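Local coordinates for Alpha/beta hydrolase fold protein (Nakamurella multipartita, PDB 4Y7D) that probably acts as a hydrolase of the alpha/beta hydrolase fold, its natural substrate not being established, at residues A[67-71]-A[72-76]; A[144-147]-A[148-152]; A[218-221]-A[222-226]. All blocks are in the same frame, centred on the assembly; numbering follows the deposited sequence.

Contact 1: residues A[67-71]-A[72-76]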
loop_
_atom_site.group_PDB
_atom_site.type_symbol
_atom_site.label_atom_id
_atom_site.label_comp_id
_atom_site.label_asym_id
_atom_site.label_seq_id
_atom_site.Cartn_x
_atom_site.Cartn_y
_atom_site.Cartn_z
ATOM N N ASP A 67 7.581 -7.071 4.359
ATOM C CA ASP A 67 8.386 -6.711 3.193
ATOM C C ASP A 67 8.033 -7.747 2.122
ATOM O O ASP A 67 8.254 -8.932 2.317
ATOM C CB ASP A 67 9.872 -6.756 3.497
ATOM C CG ASP A 67 10.360 -5.563 4.267
ATOM O OD1 ASP A 67 10.160 -4.439 3.763
ATOM O OD2 ASP A 67 10.977 -5.713 5.369
ATOM N N ARG A 68 7.429 -7.326 1.015
ATOM C CA ARG A 68 7.122 -8.257 -0.060
ATOM C C ARG A 68 8.405 -8.745 -0.699
ATOM O O ARG A 68 9.466 -8.090 -0.581
ATOM C CB ARG A 68 6.162 -7.655 -1.081
ATOM C CG ARG A 68 4.775 -7.386 -0.475
ATOM C CD ARG A 68 3.707 -7.131 -1.529
ATOM N NE ARG A 68 3.937 -5.833 -2.178
ATOM C CZ ARG A 68 4.452 -5.689 -3.391
ATOM N NH1 ARG A 68 4.702 -4.489 -3.859
ATOM N NH2 ARG A 68 4.772 -6.750 -4.092
ATOM N N PRO A 69 8.344 -9.918 -1.317
ATOM C CA PRO A 69 9.542 -10.472 -1.978
ATOM C C PRO A 69 10.246 -9.497 -2.901
ATOM O O PRO A 69 9.577 -8.861 -3.744
ATOM C CB PRO A 69 8.980 -11.666 -2.720
ATOM C CG PRO A 69 7.897 -12.166 -1.784
ATOM C CD PRO A 69 7.228 -10.901 -1.312
ATOM N N GLY A 70 11.574 -9.417 -2.731
ATOM C CA GLY A 70 12.406 -8.517 -3.486
ATOM C C GLY A 70 12.638 -7.184 -2.841
ATOM O O GLY A 70 13.421 -6.385 -3.367
ATOM N N TYR A 71 11.954 -6.902 -1.721
ATOM C CA TYR A 71 12.138 -5.710 -0.984
ATOM C C TYR A 71 12.827 -5.981 0.347
ATOM O O TYR A 71 12.443 -6.880 1.122
ATOM C CB TYR A 71 10.805 -5.065 -0.704
ATOM C CG TYR A 71 10.120 -4.591 -1.958
ATOM C CD1 TYR A 71 10.482 -3.383 -2.540
ATOM C CD2 TYR A 71 9.097 -5.337 -2.589
ATOM C CE1 TYR A 71 9.832 -2.912 -3.646
ATOM C CE2 TYR A 71 8.442 -4.870 -3.735
ATOM C CZ TYR A 71 8.803 -3.639 -4.238
ATOM O OH TYR A 71 8.169 -3.121 -5.338
ATOM N N PHE A 72 13.848 -5.176 0.605
ATOM C CA PHE A 72 14.672 -5.321 1.794
ATOM C C PHE A 72 15.055 -6.780 2.015
ATOM O O PHE A 72 15.648 -7.368 1.133
ATOM C CB PHE A 72 13.996 -4.687 3.011
ATOM C CG PHE A 72 13.888 -3.172 2.940
ATOM C CD1 PHE A 72 14.916 -2.407 2.402
ATOM C CD2 PHE A 72 12.792 -2.512 3.500
ATOM C CE1 PHE A 72 14.809 -1.023 2.332
ATOM C CE2 PHE A 72 12.706 -1.120 3.482
ATOM C CZ PHE A 72 13.730 -0.380 2.903
ATOM N N GLY A 73 14.715 -7.363 3.185
ATOM C CA GLY A 73 15.222 -8.699 3.483
ATOM C C GLY A 73 14.438 -9.898 2.973
ATOM O O GLY A 73 14.894 -11.043 3.169
ATOM N N THR A 74 13.276 -9.682 2.362
ATOM C CA THR A 74 12.484 -10.818 1.891
ATOM C C THR A 74 13.011 -11.239 0.535
ATOM O O THR A 74 12.941 -10.458 -0.406
ATOM C CB THR A 74 11.004 -10.528 1.839
ATOM O OG1 THR A 74 10.529 -10.099 3.134
ATOM C CG2 THR A 74 10.226 -11.718 1.393
ATOM N N PRO A 75 13.503 -12.468 0.412
ATOM C CA PRO A 75 14.026 -12.844 -0.884
ATOM C C PRO A 75 12.953 -12.954 -1.946
ATOM O O PRO A 75 11.839 -13.346 -1.684
ATOM C CB PRO A 75 14.698 -14.207 -0.646
ATOM C CG PRO A 75 14.179 -14.696 0.631
ATOM C CD PRO A 75 13.565 -13.560 1.386
ATOM N N LEU A 76 13.306 -12.604 -3.186
ATOM C CA LEU A 76 12.367 -12.748 -4.284
ATOM C C LEU A 76 11.812 -14.165 -4.401
ATOM O O LEU A 76 10.610 -14.354 -4.698
ATOM C CB LEU A 76 13.063 -12.276 -5.609
ATOM C CG LEU A 76 12.137 -12.143 -6.794
ATOM C CD1 LEU A 76 10.906 -11.263 -6.486
ATOM C CD2 LEU A 76 12.901 -11.613 -7.993
HETATM O O HOH W 1 13.497 -6.676 5.631
#

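Contact 2: residues A[144-147]-A[148-152]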
loop_
_atom_site.group_PDB
_atom_site.type_symbol
_atom_site.label_atom_id
_atom_site.label_comp_id
_atom_site.label_asym_id
_atom_site.label_seq_id
_atom_site.Cartn_x
_atom_site.Cartn_y
_atom_site.Cartn_z
ATOM N N GLY A 144 14.656 11.667 -17.410
ATOM C CA GLY A 144 15.403 12.822 -16.944
ATOM C C GLY A 144 15.648 12.818 -15.451
ATOM O O GLY A 144 16.147 11.833 -14.875
ATOM N N ALA A 145 15.309 13.945 -14.834
ATOM C CA ALA A 145 15.624 14.170 -13.426
ATOM C C ALA A 145 14.796 13.246 -12.545
ATOM O O ALA A 145 15.333 12.660 -11.608
ATOM C CB ALA A 145 15.408 15.631 -13.035
ATOM N N GLU A 146 13.507 13.089 -12.854
ATOM C CA GLU A 146 12.670 12.164 -12.081
ATOM C C GLU A 146 13.268 10.752 -12.050
ATOM O O GLU A 146 13.250 10.071 -11.033
ATOM C CB GLU A 146 11.234 12.092 -12.617
ATOM C CG GLU A 146 10.268 11.531 -11.568
ATOM C CD GLU A 146 8.975 10.931 -12.132
ATOM O OE1 GLU A 146 8.834 10.723 -13.373
ATOM O OE2 GLU A 146 8.075 10.657 -11.309
ATOM N N LYS A 147 13.812 10.308 -13.159
ATOM C CA LYS A 147 14.420 8.988 -13.222
ATOM C C LYS A 147 15.612 8.841 -12.281
ATOM O O LYS A 147 15.791 7.797 -11.638
ATOM C CB LYS A 147 14.887 8.713 -14.650
ATOM C CG LYS A 147 15.516 7.359 -14.833
ATOM C CD LYS A 147 15.987 7.133 -16.260
ATOM C CE LYS A 147 15.834 5.653 -16.568
ATOM N NZ LYS A 147 16.677 5.228 -17.705
ATOM N N VAL A 148 16.487 9.853 -12.266
ATOM C CA VAL A 148 17.621 9.833 -11.362
ATOM C C VAL A 148 17.148 9.897 -9.916
ATOM O O VAL A 148 17.650 9.173 -9.061
ATOM C CB VAL A 148 18.572 11.001 -11.631
ATOM C CG1 VAL A 148 19.613 11.093 -10.535
ATOM C CG2 VAL A 148 19.288 10.781 -12.958
ATOM N N LEU A 149 16.180 10.755 -9.661
ATOM C CA LEU A 149 15.688 10.953 -8.320
ATOM C C LEU A 149 15.053 9.708 -7.755
ATOM O O LEU A 149 15.257 9.393 -6.576
ATOM C CB LEU A 149 14.671 12.095 -8.297
ATOM C CG LEU A 149 14.208 12.537 -6.906
ATOM C CD1 LEU A 149 15.333 13.067 -6.036
ATOM C CD2 LEU A 149 13.109 13.588 -7.065
HETATM N N MSE A 150 14.251 9.006 -8.561
HETATM C CA MSE A 150 13.569 7.791 -8.082
HETATM C C MSE A 150 14.323 6.476 -8.342
HETATM O O MSE A 150 13.943 5.432 -7.828
HETATM C CB MSE A 150 12.237 7.695 -8.824
HETATM C CG MSE A 150 11.328 8.905 -8.708
HETATM SE SE MSE A 150 10.711 8.855 -6.844
HETATM C CE MSE A 150 11.190 10.652 -6.762
ATOM N N GLY A 151 15.349 6.497 -9.183
ATOM C CA GLY A 151 16.034 5.276 -9.577
ATOM C C GLY A 151 17.448 5.053 -9.083
ATOM O O GLY A 151 18.016 3.997 -9.376
ATOM N N THR A 152 18.041 6.025 -8.377
ATOM C CA THR A 152 19.454 5.944 -7.983
ATOM C C THR A 152 19.659 6.178 -6.492
ATOM O O THR A 152 18.807 6.756 -5.794
ATOM C CB THR A 152 20.356 6.966 -8.727
ATOM O OG1 THR A 152 19.938 8.300 -8.427
ATOM C CG2 THR A 152 20.287 6.768 -10.211
#

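Contact 3: residues A[218-221]-A[222-226]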
loop_
_atom_site.group_PDB
_atom_site.type_symbol
_atom_site.label_atom_id
_atom_site.label_comp_id
_atom_site.label_asym_id
_atom_site.label_seq_id
_atom_site.Cartn_x
_atom_site.Cartn_y
_atom_site.Cartn_z
ATOM N N ALA A 218 14.935 -5.139 -6.751
ATOM C CA ALA A 218 14.497 -6.471 -7.192
ATOM C C ALA A 218 13.004 -6.604 -7.193
ATOM O O ALA A 218 12.402 -7.117 -8.142
ATOM C CB ALA A 218 15.136 -7.575 -6.353
ATOM N N GLY A 219 12.403 -6.140 -6.102
ATOM C CA GLY A 219 10.971 -6.265 -5.924
ATOM C C GLY A 219 10.207 -5.326 -6.835
ATOM O O GLY A 219 9.137 -5.674 -7.341
ATOM N N PHE A 220 10.770 -4.139 -7.053
ATOM C CA PHE A 220 10.119 -3.163 -7.926
ATOM C C PHE A 220 10.098 -3.664 -9.371
ATOM O O PHE A 220 9.055 -3.657 -10.018
ATOM C CB PHE A 220 10.821 -1.817 -7.848
ATOM C CG PHE A 220 10.234 -0.801 -8.799
ATOM C CD1 PHE A 220 8.995 -0.273 -8.542
ATOM C CD2 PHE A 220 10.884 -0.483 -9.988
ATOM C CE1 PHE A 220 8.399 0.620 -9.420
ATOM C CE2 PHE A 220 10.317 0.437 -10.891
ATOM C CZ PHE A 220 9.076 0.998 -10.586
ATOM N N ASP A 221 11.249 -4.117 -9.877
ATOM C CA ASP A 221 11.338 -4.655 -11.248
ATOM C C ASP A 221 10.424 -5.886 -11.417
ATOM O O ASP A 221 9.710 -6.044 -12.405
ATOM C CB ASP A 221 12.783 -5.076 -11.530
ATOM C CG ASP A 221 13.705 -3.889 -11.758
ATOM O OD1 ASP A 221 13.198 -2.762 -11.923
ATOM O OD2 ASP A 221 14.929 -4.090 -11.817
ATOM N N ASN A 222 10.401 -6.732 -10.389
ATOM C CA ASN A 222 9.515 -7.884 -10.400
ATOM C C ASN A 222 8.025 -7.465 -10.469
ATOM O O ASN A 222 7.231 -8.001 -11.245
ATOM C CB ASN A 222 9.726 -8.733 -9.147
ATOM C CG ASN A 222 8.831 -9.945 -9.159
ATOM O OD1 ASN A 222 8.912 -10.731 -10.087
ATOM N ND2 ASN A 222 7.970 -10.089 -8.196
ATOM N N ASP A 223 7.657 -6.490 -9.663
ATOM C CA ASP A 223 6.256 -6.005 -9.647
ATOM C C ASP A 223 5.895 -5.426 -11.033
ATOM O O ASP A 223 4.823 -5.693 -11.594
ATOM C CB ASP A 223 6.037 -4.920 -8.601
ATOM C CG ASP A 223 6.033 -5.398 -7.178
ATOM O OD1 ASP A 223 5.960 -6.620 -6.905
ATOM O OD2 ASP A 223 6.103 -4.496 -6.286
HETATM N N MSE A 224 6.795 -4.650 -11.599
HETATM C CA MSE A 224 6.479 -4.033 -12.914
HETATM C C MSE A 224 6.307 -5.117 -13.952
HETATM O O MSE A 224 5.430 -5.050 -14.830
HETATM C CB MSE A 224 7.549 -2.997 -13.323
HETATM C CG MSE A 224 7.558 -1.825 -12.337
HETATM SE SE MSE A 224 5.915 -0.733 -12.078
HETATM C CE MSE A 224 5.145 -1.493 -10.455
ATOM N N ASP A 225 7.142 -6.139 -13.909
ATOM C CA ASP A 225 7.029 -7.213 -14.850
ATOM C C ASP A 225 5.741 -8.036 -14.635
ATOM O O ASP A 225 5.008 -8.355 -15.598
ATOM C CB ASP A 225 8.249 -8.118 -14.766
ATOM C CG ASP A 225 8.093 -9.333 -15.590
ATOM O OD1 ASP A 225 7.797 -9.203 -16.768
ATOM O OD2 ASP A 225 8.274 -10.442 -15.080
ATOM N N GLN A 226 5.431 -8.339 -13.374
ATOM C CA GLN A 226 4.278 -9.159 -13.089
ATOM C C GLN A 226 2.980 -8.426 -13.363
ATOM O O GLN A 226 2.033 -9.020 -13.856
ATOM C CB GLN A 226 4.297 -9.602 -11.618
ATOM C CG GLN A 226 5.353 -10.668 -11.307
ATOM C CD GLN A 226 5.099 -11.921 -12.093
ATOM O OE1 GLN A 226 3.981 -12.379 -12.158
ATOM N NE2 GLN A 226 6.094 -12.440 -12.731
#

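Contact 1: residues A[67-71]-A[72-76]
Thr74 OG1 donates to the carbonyl Asp67 O at 2.7 Å, and the same hydroxyl takes a hydrogen bond from the backbone N of Asp26. The donor stands above the plane of the Asp67 carbonyl, 37° out of it. With OG1 anti to its own carbonyl carbon (chi1 -56°), the Thr74 side chain turns its methyl CG2 the other way, to lie 3.7 Å from Pro69 CA, alongside the proline ring.

Two beta turns fold the loop: a type II turn from Arg68 to Tyr71 and a type II' turn from Tyr71 to Thr74, the latter closed by Thr74 N to Tyr71 O at 3.2 Å. Gly70 N to Thr74 O at 2.9 Å pins the first turn to the end of the second. At Gly70, which has a positive phi, a CB would jam against the preceding carbonyl oxygen, and it would also sit tightly against Leu76 CD1.

In the conformer given here, one of two modelled for Phe72, Asp67 OD1 comes to the edge of the ring, 3.3 Å from Phe72 CD2, the carboxylate standing almost perpendicular to it (89°). OD1 itself is hydrogen-bonded to the backbone N of His46; OD2 accepts from a water that in turn accepts from Gly73 N, bridging the two segments.

This is the loop at the end of sheet strand 62-66 of the alpha/beta hydrolase fold. Pro69 packs on Gln85 and Leu88 of helix 82-95, Thr74 meets Val25 of strand 23-31, and the Arg68 guanidinium is salt-bridged to Asp223 of helix 217-227, on which Tyr71 and Leu76 also lean.

Contact 2: residues A[144-147]-A[148-152]
Val148 N donates to Gly144 O at 3.3 Å and belongs to the run of i to i+4 backbone bonds along helix 144-151. The next two are shorter: Leu149 N to Ala145 O is 2.9 Å, and the selenomethionine Met150 donates through N to Glu146 O, also at 2.9 Å. The run weakens at Gly151 N to Lys147 O, where the N-H...O angle falls to 124°; a CB on Gly151 would clash with that same oxygen.

Side-chain polar bonding is concentrated at the end of the helix. Thr152 OG1 donates to Val148 O at 2.5 Å, approaching 25° off the carbonyl plane, and Thr152 N adds a weak bond to the same oxygen. Thr152 is also the N-cap of the following helix, its OG1 accepting from Gly155 N. Asn211 ND2 joins in by donating to Leu149 O and Thr152 O.

Apolar contact between side chains is slight, Met150 CG lying 4.0 Å from Glu146 CG. Separately, because CG is anti to the carbonyl carbon of Met150 (chi1 -56°), this methylene comes 3.2 Å from the backbone oxygen Glu146 O. Beyond CG the chain bends, and it rests on Ala210 and His212.

The chemistry thus implies a short surface helix held mainly by main-chain bonds, with the Thr152 hydroxyl probably steadying the break between helices 144-151 and 153-165, where Thr152 leaves helical phi/psi.

Contact 3: residues A[218-221]-A[222-226]
Phe220 carries CG anti to its backbone N (chi1 176°), whereas Met224 (a selenomethionine) has CG anti to the carbonyl carbon (chi1 -64°) and bends again at chi2; these torsions swing Met224 CG over the Phe220 ring, one turn along helix 217-227. The result is an i to i+4 Met-aromatic contact. Met224 CG lies over one face of the ring, 3.9 Å from the Phe220 centroid and 20° off the normal, a CH-pi approach displaced toward the rim. Its nearest ring atom is CZ. The selenium comes in obliquely, Met224 SE being 4.5 Å from the Phe220 centroid.

Phe220 also stacks with His212 and meets Phe139 edge-to-face, while Met224 touches Phe139. Replacing Phe220 by an alanine is likely to leave Met224 CG and SE without their aromatic partner and to open a gap beside His212 and Phe139.

The backbone beneath is regular alpha-helix: i to i+4 bonds run unbroken from Asn222 N to Asp225 N, as in Met224 N to Phe220 O at 2.9 Å.

The acidic side chains turn to different partners, Asp221 to Lys217 and Asp225 to Arg229. Asp223 OD2 is gripped by three groups, a salt bridge from Arg68 and hydrogen bonds with Tyr71 OH and Ser42 OG, which would probably stabilise its negative charge. Its carboxylate folds back over its own helix, so that Asp223 CG lies 3.1 Å from Gly219 O.

From the N terminus, contact 1 comes first, where the chain leaves strand 62-66 and folds into two successive turns on its way to helix 82-95. Contact 2 follows as helix 144-151 and its junction with helix 153-165, and contact 3 lies last, on helix 217-227. Each is local and closes only its own turns; the three run in series, neither nesting nor crossing. Contacts 1 and 3 nevertheless meet in space, their centres 11 Å apart, where a shared polar cluster ties the loop after strand 62-66 to helix 217-227. Contact 2 stays separate, its nearest atoms about 7 Å from contact 3 and about 10 Å from contact 1.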